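Local coordinates for AT-rich DNA-binding protein (PDB 2DT5) that probably senses the cellular NADH/NAD(+) redox state through a Rossmann domain and represses transcription accordingly as a DNA-binding protein, at residues Ala38-Ala42 and Phe43-Lys47; Leu146-Pro149 and Arg150-Gln154; Asp158-Ala162 and Ala163-Gly167. The protein carries 1 engineered substitution. All coordinates share one frame; numbering follows the deposited sequence.

Interaction 1: residues Ala38-Ala42 and Phe43-Lys47. With SO4 (sulfate ion), chain J.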
loop_
_atom_site.group_PDB
_atom_site.type_symbol
_atom_site.label_atom_id
_atom_site.label_comp_id
_atom_site.label_asym_id
_atom_site.label_seq_id
_atom_site.Cartn_x
_atom_site.Cartn_y
_atom_site.Cartn_z
ATOM N N ALA B 38 7.745 -15.168 -0.578
ATOM C CA ALA B 38 6.721 -14.288 -1.140
ATOM C C ALA B 38 5.328 -14.845 -0.896
ATOM O O ALA B 38 4.336 -14.271 -1.337
ATOM C CB ALA B 38 6.954 -14.113 -2.643
ATOM N N GLN B 39 5.262 -15.981 -0.211
ATOM C CA GLN B 39 3.998 -16.636 0.088
ATOM C C GLN B 39 3.214 -17.024 -1.164
ATOM O O GLN B 39 1.998 -16.836 -1.241
ATOM C CB GLN B 39 3.134 -15.749 0.994
ATOM C CG GLN B 39 3.868 -15.246 2.235
ATOM C CD GLN B 39 2.930 -14.707 3.311
ATOM O OE1 GLN B 39 3.314 -13.850 4.112
ATOM N NE2 GLN B 39 1.699 -15.218 3.345
ATOM N N VAL B 40 3.918 -17.571 -2.146
ATOM C CA VAL B 40 3.281 -18.026 -3.374
ATOM C C VAL B 40 3.918 -19.378 -3.706
ATOM O O VAL B 40 5.088 -19.596 -3.408
ATOM C CB VAL B 40 3.510 -17.022 -4.550
ATOM C CG1 VAL B 40 3.273 -15.583 -4.081
ATOM C CG2 VAL B 40 4.901 -17.163 -5.094
ATOM N N THR B 41 3.155 -20.278 -4.323
ATOM C CA THR B 41 3.663 -21.598 -4.665
ATOM C C THR B 41 4.874 -21.519 -5.598
ATOM O O THR B 41 4.976 -20.618 -6.435
ATOM C CB THR B 41 2.568 -22.474 -5.339
ATOM O OG1 THR B 41 2.291 -21.979 -6.654
ATOM C CG2 THR B 41 1.269 -22.439 -4.529
ATOM N N ALA B 42 5.796 -22.462 -5.437
ATOM C CA ALA B 42 6.983 -22.525 -6.279
ATOM C C ALA B 42 6.533 -22.483 -7.742
ATOM O O ALA B 42 7.187 -21.893 -8.595
ATOM C CB ALA B 42 7.739 -23.819 -5.996
ATOM N N PHE B 43 5.399 -23.120 -8.007
ATOM C CA PHE B 43 4.812 -23.176 -9.339
ATOM C C PHE B 43 4.502 -21.778 -9.883
ATOM O O PHE B 43 4.810 -21.468 -11.041
ATOM C CB PHE B 43 3.520 -23.995 -9.297
ATOM C CG PHE B 43 2.741 -23.969 -10.581
ATOM C CD1 PHE B 43 3.253 -24.558 -11.734
ATOM C CD2 PHE B 43 1.494 -23.351 -10.640
ATOM C CE1 PHE B 43 2.531 -24.536 -12.932
ATOM C CE2 PHE B 43 0.767 -23.321 -11.827
ATOM C CZ PHE B 43 1.290 -23.917 -12.979
ATOM N N GLN B 44 3.887 -20.941 -9.048
ATOM C CA GLN B 44 3.534 -19.592 -9.466
ATOM C C GLN B 44 4.799 -18.828 -9.778
ATOM O O GLN B 44 4.857 -18.114 -10.771
ATOM C CB GLN B 44 2.736 -18.875 -8.382
ATOM C CG GLN B 44 2.060 -17.583 -8.842
ATOM C CD GLN B 44 1.262 -17.757 -10.126
ATOM O OE1 GLN B 44 1.780 -17.553 -11.227
ATOM N NE2 GLN B 44 -0.002 -18.143 -9.993
ATOM N N VAL B 45 5.822 -18.990 -8.947
ATOM C CA VAL B 45 7.081 -18.298 -9.193
ATOM C C VAL B 45 7.674 -18.680 -10.567
ATOM O O VAL B 45 8.074 -17.798 -11.340
ATOM C CB VAL B 45 8.121 -18.583 -8.072
ATOM C CG1 VAL B 45 9.444 -17.905 -8.403
ATOM C CG2 VAL B 45 7.597 -18.048 -6.728
ATOM N N ARG B 46 7.719 -19.980 -10.870
ATOM C CA ARG B 46 8.251 -20.446 -12.147
ATOM C C ARG B 46 7.408 -19.943 -13.312
ATOM O O ARG B 46 7.945 -19.506 -14.323
ATOM C CB ARG B 46 8.298 -21.976 -12.221
ATOM C CG ARG B 46 9.286 -22.614 -11.293
ATOM C CD ARG B 46 9.538 -24.063 -11.668
ATOM N NE ARG B 46 9.900 -24.826 -10.482
ATOM C CZ ARG B 46 9.013 -25.434 -9.712
ATOM N NH1 ARG B 46 7.723 -25.373 -10.016
ATOM N NH2 ARG B 46 9.413 -26.086 -8.629
ATOM N N LYS B 47 6.089 -20.027 -13.178
ATOM C CA LYS B 47 5.207 -19.561 -14.237
ATOM C C LYS B 47 5.461 -18.064 -14.495
ATOM O O LYS B 47 5.587 -17.636 -15.644
ATOM C CB LYS B 47 3.745 -19.811 -13.850
ATOM C CG LYS B 47 2.732 -19.197 -14.813
ATOM C CD LYS B 47 1.298 -19.508 -14.398
ATOM C CE LYS B 47 0.286 -18.879 -15.358
ATOM N NZ LYS B 47 -1.110 -19.364 -15.121
HETATM S S SO4 J . 13.674 -24.097 -9.933
HETATM O O1 SO4 J . 12.445 -23.594 -10.575
HETATM O O2 SO4 J . 14.706 -24.277 -10.964
HETATM O O3 SO4 J . 14.183 -23.133 -8.931
HETATM O O4 SO4 J . 13.372 -25.377 -9.268
#
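Thr41 forms the N-cap of helix 42-51, the last helix within the predicted helix-turn-helix DNA-binding region of this winged-helix domain, and its side chain holds the first turn. The turn before it begins with a Schellman motif at Gln39, where positive phi ends helix 31-37 and swings the chain round. Thr41 OG1 then accepts from Gln44 N at 3.1 Å (N-H...O 152°). This capping bond depends on the first torsion of Thr41 (chi1 71°), which sets OG1 between the backbone N and the carbonyl carbon and leaves it facing the start of the helix. The hydroxyl also lies near the plane of the Phe43 ring, at its edge, and stands 3.5 Å from Phe43 CB. Thr41 O bonds to Val45 N at 3.1 Å, nearly along the C=O axis, and only weakly to Gln44 N, while Ala42 O receives Arg46 N at 3.0 Å.

Beside the cap, Val40 and Val45 cross at about a right angle, with Val40 CG2 and Val45 CG2 only 3.3 Å apart, tighter than ordinary van der Waals contact. Val40 also touches Tyr14 of helix 7-23, and Val45 meets Leu34 of helix 31-37, so the pair joins the turn to all three helices. On another side of the helix, Ala42 O lies under one face of the Arg46 guanidinium, offset toward its rim. The guanidinium edge meets a sulfate, probably from the crystallisation liquor and also bonded to Ser31 OG, Tyr55 OH and the amides of Gly59 and Gly61; Arg46 NE donates to sulfate O1 in a bent bond of 2.8 Å (131°).

Interaction 2: residues Leu146-Pro149 and Arg150-Gln154. With NAD (nicotinamide-adenine-dinucleotide), chain L.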
loop_
_atom_site.group_PDB
_atom_site.type_symbol
_atom_site.label_atom_id
_atom_site.label_comp_id
_atom_site.label_asym_id
_atom_site.label_seq_id
_atom_site.Cartn_x
_atom_site.Cartn_y
_atom_site.Cartn_z
ATOM N N LEU B 146 -0.206 12.986 -7.463
ATOM C CA LEU B 146 -1.336 13.868 -7.252
ATOM C C LEU B 146 -1.769 13.909 -5.802
ATOM O O LEU B 146 -2.371 12.973 -5.306
ATOM C CB LEU B 146 -2.523 13.441 -8.122
ATOM C CG LEU B 146 -3.655 14.482 -8.223
ATOM C CD1 LEU B 146 -3.074 15.846 -8.639
ATOM C CD2 LEU B 146 -4.696 14.015 -9.232
ATOM N N THR B 147 -1.485 15.026 -5.144
ATOM C CA THR B 147 -1.820 15.206 -3.743
ATOM C C THR B 147 -2.619 16.501 -3.507
ATOM O O THR B 147 -2.266 17.309 -2.649
ATOM C CB THR B 147 -0.521 15.218 -2.896
ATOM O OG1 THR B 147 0.424 16.109 -3.504
ATOM C CG2 THR B 147 0.110 13.811 -2.870
ATOM N N VAL B 148 -3.670 16.710 -4.301
ATOM C CA VAL B 148 -4.538 17.873 -4.124
ATOM C C VAL B 148 -5.797 17.344 -3.446
ATOM O O VAL B 148 -6.039 16.134 -3.446
ATOM C CB VAL B 148 -4.936 18.532 -5.490
ATOM C CG1 VAL B 148 -3.693 18.952 -6.251
ATOM C CG2 VAL B 148 -5.767 17.567 -6.328
ATOM N N PRO B 149 -6.608 18.229 -2.840
ATOM C CA PRO B 149 -7.835 17.752 -2.188
ATOM C C PRO B 149 -8.718 17.012 -3.208
ATOM O O PRO B 149 -8.591 17.226 -4.416
ATOM C CB PRO B 149 -8.500 19.044 -1.704
ATOM C CG PRO B 149 -7.356 19.966 -1.491
ATOM C CD PRO B 149 -6.468 19.686 -2.689
ATOM N N ARG B 150 -9.601 16.149 -2.715
ATOM C CA ARG B 150 -10.509 15.379 -3.566
ATOM C C ARG B 150 -11.241 16.235 -4.596
ATOM O O ARG B 150 -11.260 15.937 -5.801
ATOM C CB ARG B 150 -11.551 14.664 -2.700
ATOM C CG ARG B 150 -12.608 13.933 -3.503
ATOM C CD ARG B 150 -13.415 12.984 -2.640
ATOM N NE ARG B 150 -14.112 11.994 -3.463
ATOM C CZ ARG B 150 -14.677 10.884 -2.992
ATOM N NH1 ARG B 150 -14.636 10.609 -1.692
ATOM N NH2 ARG B 150 -15.276 10.039 -3.824
ATOM N N GLU B 151 -11.848 17.302 -4.099
ATOM C CA GLU B 151 -12.617 18.208 -4.927
ATOM C C GLU B 151 -11.855 18.772 -6.117
ATOM O O GLU B 151 -12.451 19.083 -7.137
ATOM C CB GLU B 151 -13.163 19.351 -4.068
ATOM C CG GLU B 151 -14.243 18.943 -3.055
ATOM C CD GLU B 151 -13.751 17.969 -1.976
ATOM O OE1 GLU B 151 -12.670 18.207 -1.379
ATOM O OE2 GLU B 151 -14.465 16.972 -1.715
ATOM N N ALA B 152 -10.541 18.898 -6.005
ATOM C CA ALA B 152 -9.774 19.454 -7.111
ATOM C C ALA B 152 -9.043 18.425 -7.956
ATOM O O ALA B 152 -8.450 18.772 -8.969
ATOM C CB ALA B 152 -8.763 20.480 -6.575
ATOM N N ALA B 153 -9.108 17.162 -7.556
ATOM C CA ALA B 153 -8.361 16.063 -8.232
ATOM C C ALA B 153 -8.550 15.871 -9.752
ATOM O O ALA B 153 -7.579 15.921 -10.504
ATOM C CB ALA B 153 -8.673 14.752 -7.524
ATOM N N GLN B 154 -9.792 15.667 -10.180
ATOM C CA GLN B 154 -10.076 15.425 -11.587
ATOM C C GLN B 154 -9.555 16.529 -12.493
ATOM O O GLN B 154 -8.936 16.256 -13.513
ATOM C CB GLN B 154 -11.583 15.246 -11.792
ATOM C CG GLN B 154 -11.988 14.958 -13.238
ATOM C CD GLN B 154 -11.345 13.701 -13.776
ATOM O OE1 GLN B 154 -11.556 12.615 -13.239
ATOM N NE2 GLN B 154 -10.542 13.618 -14.817
HETATM P PA NAD L . -3.725 20.124 1.983
HETATM O O1A NAD L . -2.746 20.307 3.097
HETATM O O2A NAD L . -5.032 20.855 2.020
HETATM O O5B NAD L . -2.930 20.462 0.684
HETATM C C5B NAD L . -3.526 20.425 -0.637
HETATM C C4B NAD L . -2.686 21.332 -1.501
HETATM O O4B NAD L . -3.307 21.234 -2.825
HETATM C C3B NAD L . -2.747 22.875 -1.175
HETATM O O3B NAD L . -1.389 23.383 -0.991
HETATM C C2B NAD L . -3.445 23.517 -2.372
HETATM O O2B NAD L . -3.110 24.815 -2.684
HETATM C C1B NAD L . -3.108 22.482 -3.442
HETATM N N9A NAD L . -4.005 22.493 -4.567
HETATM C C8A NAD L . -5.399 22.590 -4.694
HETATM N N7A NAD L . -5.807 22.549 -5.950
HETATM C C5A NAD L . -4.711 22.427 -6.726
HETATM C C6A NAD L . -4.510 22.327 -8.179
HETATM N N6A NAD L . -5.508 22.351 -9.034
HETATM N N1A NAD L . -3.177 22.205 -8.581
HETATM C C2A NAD L . -2.108 22.176 -7.757
HETATM N N3A NAD L . -2.249 22.269 -6.366
HETATM C C4A NAD L . -3.566 22.397 -5.894
HETATM O O3 NAD L . -4.069 18.565 1.840
HETATM P PN NAD L . -3.293 17.219 2.391
HETATM O O1N NAD L . -3.704 16.960 3.783
HETATM O O2N NAD L . -1.847 17.421 2.076
HETATM O O5D NAD L . -3.985 16.096 1.456
HETATM C C5D NAD L . -3.753 16.092 0.016
HETATM C C4D NAD L . -4.498 14.966 -0.596
HETATM O O4D NAD L . -3.988 13.672 -0.017
HETATM C C3D NAD L . -6.053 14.945 -0.281
HETATM O O3D NAD L . -6.789 14.503 -1.442
HETATM C C2D NAD L . -6.142 13.916 0.831
HETATM O O2D NAD L . -7.415 13.405 1.046
HETATM C C1D NAD L . -5.097 12.857 0.327
HETATM N N1N NAD L . -4.807 11.856 1.386
HETATM C C2N NAD L . -4.493 10.553 0.908
HETATM C C3N NAD L . -3.885 9.640 1.650
HETATM C C7N NAD L . -3.628 8.274 1.091
HETATM O O7N NAD L . -3.287 7.371 1.886
HETATM N N7N NAD L . -3.822 8.062 -0.223
HETATM C C4N NAD L . -3.455 9.947 3.082
HETATM C C5N NAD L . -3.111 11.422 3.177
HETATM C C6N NAD L . -4.038 12.299 2.564
#
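Val148 lies between the adenine of the bound NAD and the first turn of helix 150-163, in the loop that leads from strand 143-146 into that helix. Its CB sits 4.1 Å from NAD C5A, and from there the two methyls part. CG1 comes over a face of the adenine, 3.5 Å from NAD C4A; CG2 turns to the helix and reaches Ala153 CA at 3.6 Å. With chi1 at -58°, CG1 is anti to the carbonyl carbon and faces the adenine, while CG2, between the carbonyl carbon and the backbone N, faces the helix. Ala152 CB adds a contact with NAD N7A at 3.7 Å, and Pro149 CD borders the adenine ribose, 3.5 Å from NAD O4B. At the start of the helix Pro149 O accepts from Ala152 N at 3.0 Å, the donor standing 54° out of the carbonyl plane. Thr147 OG1 bonds to Gly87 O, linking the loop to the glycine-rich turn. The hydroxyl O3D of the nicotinamide ribose donates to Val148 O at 2.7 Å. One residue thus serves two parts of the dinucleotide by different chemistry: apolar contact with the adenine through its side chain, and a hydrogen bond with the sugar through its carbonyl.

Interaction 3: residues Asp158-Ala162 and Ala163-Gly167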
loop_
_atom_site.group_PDB
_atom_site.type_symbol
_atom_site.label_atom_id
_atom_site.label_comp_id
_atom_site.label_asym_id
_atom_site.label_seq_id
_atom_site.Cartn_x
_atom_site.Cartn_y
_atom_site.Cartn_z
ATOM N N ASP B 158 -6.781 16.411 -15.365
ATOM C CA ASP B 158 -7.052 16.872 -16.729
ATOM C C ASP B 158 -5.900 17.746 -17.193
ATOM O O ASP B 158 -5.407 17.612 -18.319
ATOM C CB ASP B 158 -8.353 17.674 -16.761
ATOM C CG ASP B 158 -9.571 16.815 -16.493
ATOM O OD1 ASP B 158 -10.639 17.380 -16.164
ATOM O OD2 ASP B 158 -9.469 15.574 -16.620
ATOM N N LEU B 159 -5.465 18.642 -16.317
ATOM C CA LEU B 159 -4.347 19.516 -16.629
ATOM C C LEU B 159 -3.067 18.713 -16.874
ATOM O O LEU B 159 -2.266 19.058 -17.744
ATOM C CB LEU B 159 -4.125 20.513 -15.493
ATOM C CG LEU B 159 -5.216 21.581 -15.358
ATOM C CD1 LEU B 159 -4.963 22.468 -14.128
ATOM C CD2 LEU B 159 -5.236 22.423 -16.638
ATOM N N LEU B 160 -2.876 17.645 -16.101
ATOM C CA LEU B 160 -1.695 16.797 -16.248
ATOM C C LEU B 160 -1.753 16.066 -17.582
ATOM O O LEU B 160 -0.759 15.990 -18.302
ATOM C CB LEU B 160 -1.600 15.791 -15.084
ATOM C CG LEU B 160 -1.002 16.410 -13.812
ATOM C CD1 LEU B 160 -1.253 15.519 -12.600
ATOM C CD2 LEU B 160 0.487 16.637 -14.028
ATOM N N VAL B 161 -2.920 15.526 -17.911
ATOM C CA VAL B 161 -3.070 14.826 -19.180
ATOM C C VAL B 161 -2.731 15.802 -20.304
ATOM O O VAL B 161 -1.919 15.507 -21.179
ATOM C CB VAL B 161 -4.507 14.323 -19.370
ATOM C CG1 VAL B 161 -4.679 13.749 -20.776
ATOM C CG2 VAL B 161 -4.826 13.269 -18.317
ATOM N N ALA B 162 -3.339 16.980 -20.256
ATOM C CA ALA B 162 -3.107 17.992 -21.279
ATOM C C ALA B 162 -1.634 18.342 -21.433
ATOM O O ALA B 162 -1.146 18.513 -22.554
ATOM C CB ALA B 162 -3.907 19.250 -20.953
ATOM N N ALA B 163 -0.921 18.450 -20.314
ATOM C CA ALA B 163 0.496 18.806 -20.362
ATOM C C ALA B 163 1.379 17.668 -20.871
ATOM O O ALA B 163 2.550 17.878 -21.183
ATOM C CB ALA B 163 0.962 19.260 -18.976
ATOM N N GLY B 164 0.826 16.464 -20.946
ATOM C CA GLY B 164 1.608 15.343 -21.433
ATOM C C GLY B 164 2.070 14.286 -20.435
ATOM O O GLY B 164 2.977 13.505 -20.751
ATOM N N ILE B 165 1.463 14.229 -19.250
ATOM C CA ILE B 165 1.862 13.231 -18.254
ATOM C C ILE B 165 1.638 11.826 -18.827
ATOM O O ILE B 165 0.766 11.632 -19.679
ATOM C CB ILE B 165 1.042 13.376 -16.944
ATOM C CG1 ILE B 165 1.829 12.811 -15.751
ATOM C CG2 ILE B 165 -0.283 12.642 -17.077
ATOM C CD1 ILE B 165 3.100 13.575 -15.435
ATOM N N LYS B 166 2.422 10.849 -18.367
ATOM C CA LYS B 166 2.281 9.479 -18.848
ATOM C C LYS B 166 1.636 8.599 -17.791
ATOM O O LYS B 166 0.983 7.603 -18.104
ATOM C CB LYS B 166 3.645 8.899 -19.254
ATOM C CG LYS B 166 4.246 9.554 -20.492
ATOM C CD LYS B 166 5.574 8.931 -20.865
ATOM C CE LYS B 166 6.178 9.604 -22.104
ATOM N NZ LYS B 166 7.574 9.116 -22.382
ATOM N N GLY B 167 1.824 8.972 -16.531
ATOM C CA GLY B 167 1.236 8.215 -15.445
ATOM C C GLY B 167 0.968 9.102 -14.241
ATOM O O GLY B 167 1.633 10.117 -14.033
HETATM O O HOH W 1 -0.586 13.182 -21.459
#
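Ile165 N donates to Leu160 O at 3.0 Å in a nearly straight bond (170°), and Gly164 N to Val161 O at 2.9 Å, the pair of bonds back into the last turn at the Schellman motif ending helix 150-163. Gly164 carries the reversal with a positive phi of 107°, and its N-H also points weakly to Leu160 O, which is therefore shared by two amides. One residue earlier, Ala163 N still bonds to Leu159 O at 3.0 Å in helical fashion. A water bridges the exit: it donates to both Val161 O and Ile165 O, each at 2.7 Å, so Val161 O accepts from the Gly164 amide as well as from the water.

The apolar contact goes with the polar one. Ile165 CG1 is anti to the backbone N (chi1 -155°), which leaves CG2 beside the last turn, 3.6 Å from Leu160 O and 4.0 Å from Leu160 CB. This contact across the cap is the hydrophobic one that commonly accompanies a Schellman motif.

Both side chains also touch Ala144 of strand 143-146, and Leu160 also touches Leu133. Gly167 then enters strand 167-170, pairing with Glu142 and Ala144, so that the chain returns to the sheet in a strand parallel to 143-146, completing a beta-alpha-beta crossover, while the side chain of Lys166 packs on Ile200 of the second subunit.

From the N terminus, the first contact met is interaction 1, which starts helix 42-51 in the predicted DNA-binding region. Interactions 2 and 3 follow in the Rossmann domain, at the start and end of helix 150-163, with centres 14 Å apart. Each contact spans a continuous stretch, so the three stand in series and none nests in or crosses another. Interaction 2 leads strand 143-146 into the helix beside NAD; interaction 3 returns the chain to strand 167-170, which lies parallel to it and next to it. Interaction 1 lies across the chain's centre, about 26 Å from interaction 3 by nearest atoms, yet residues of both ranges meet the second subunit.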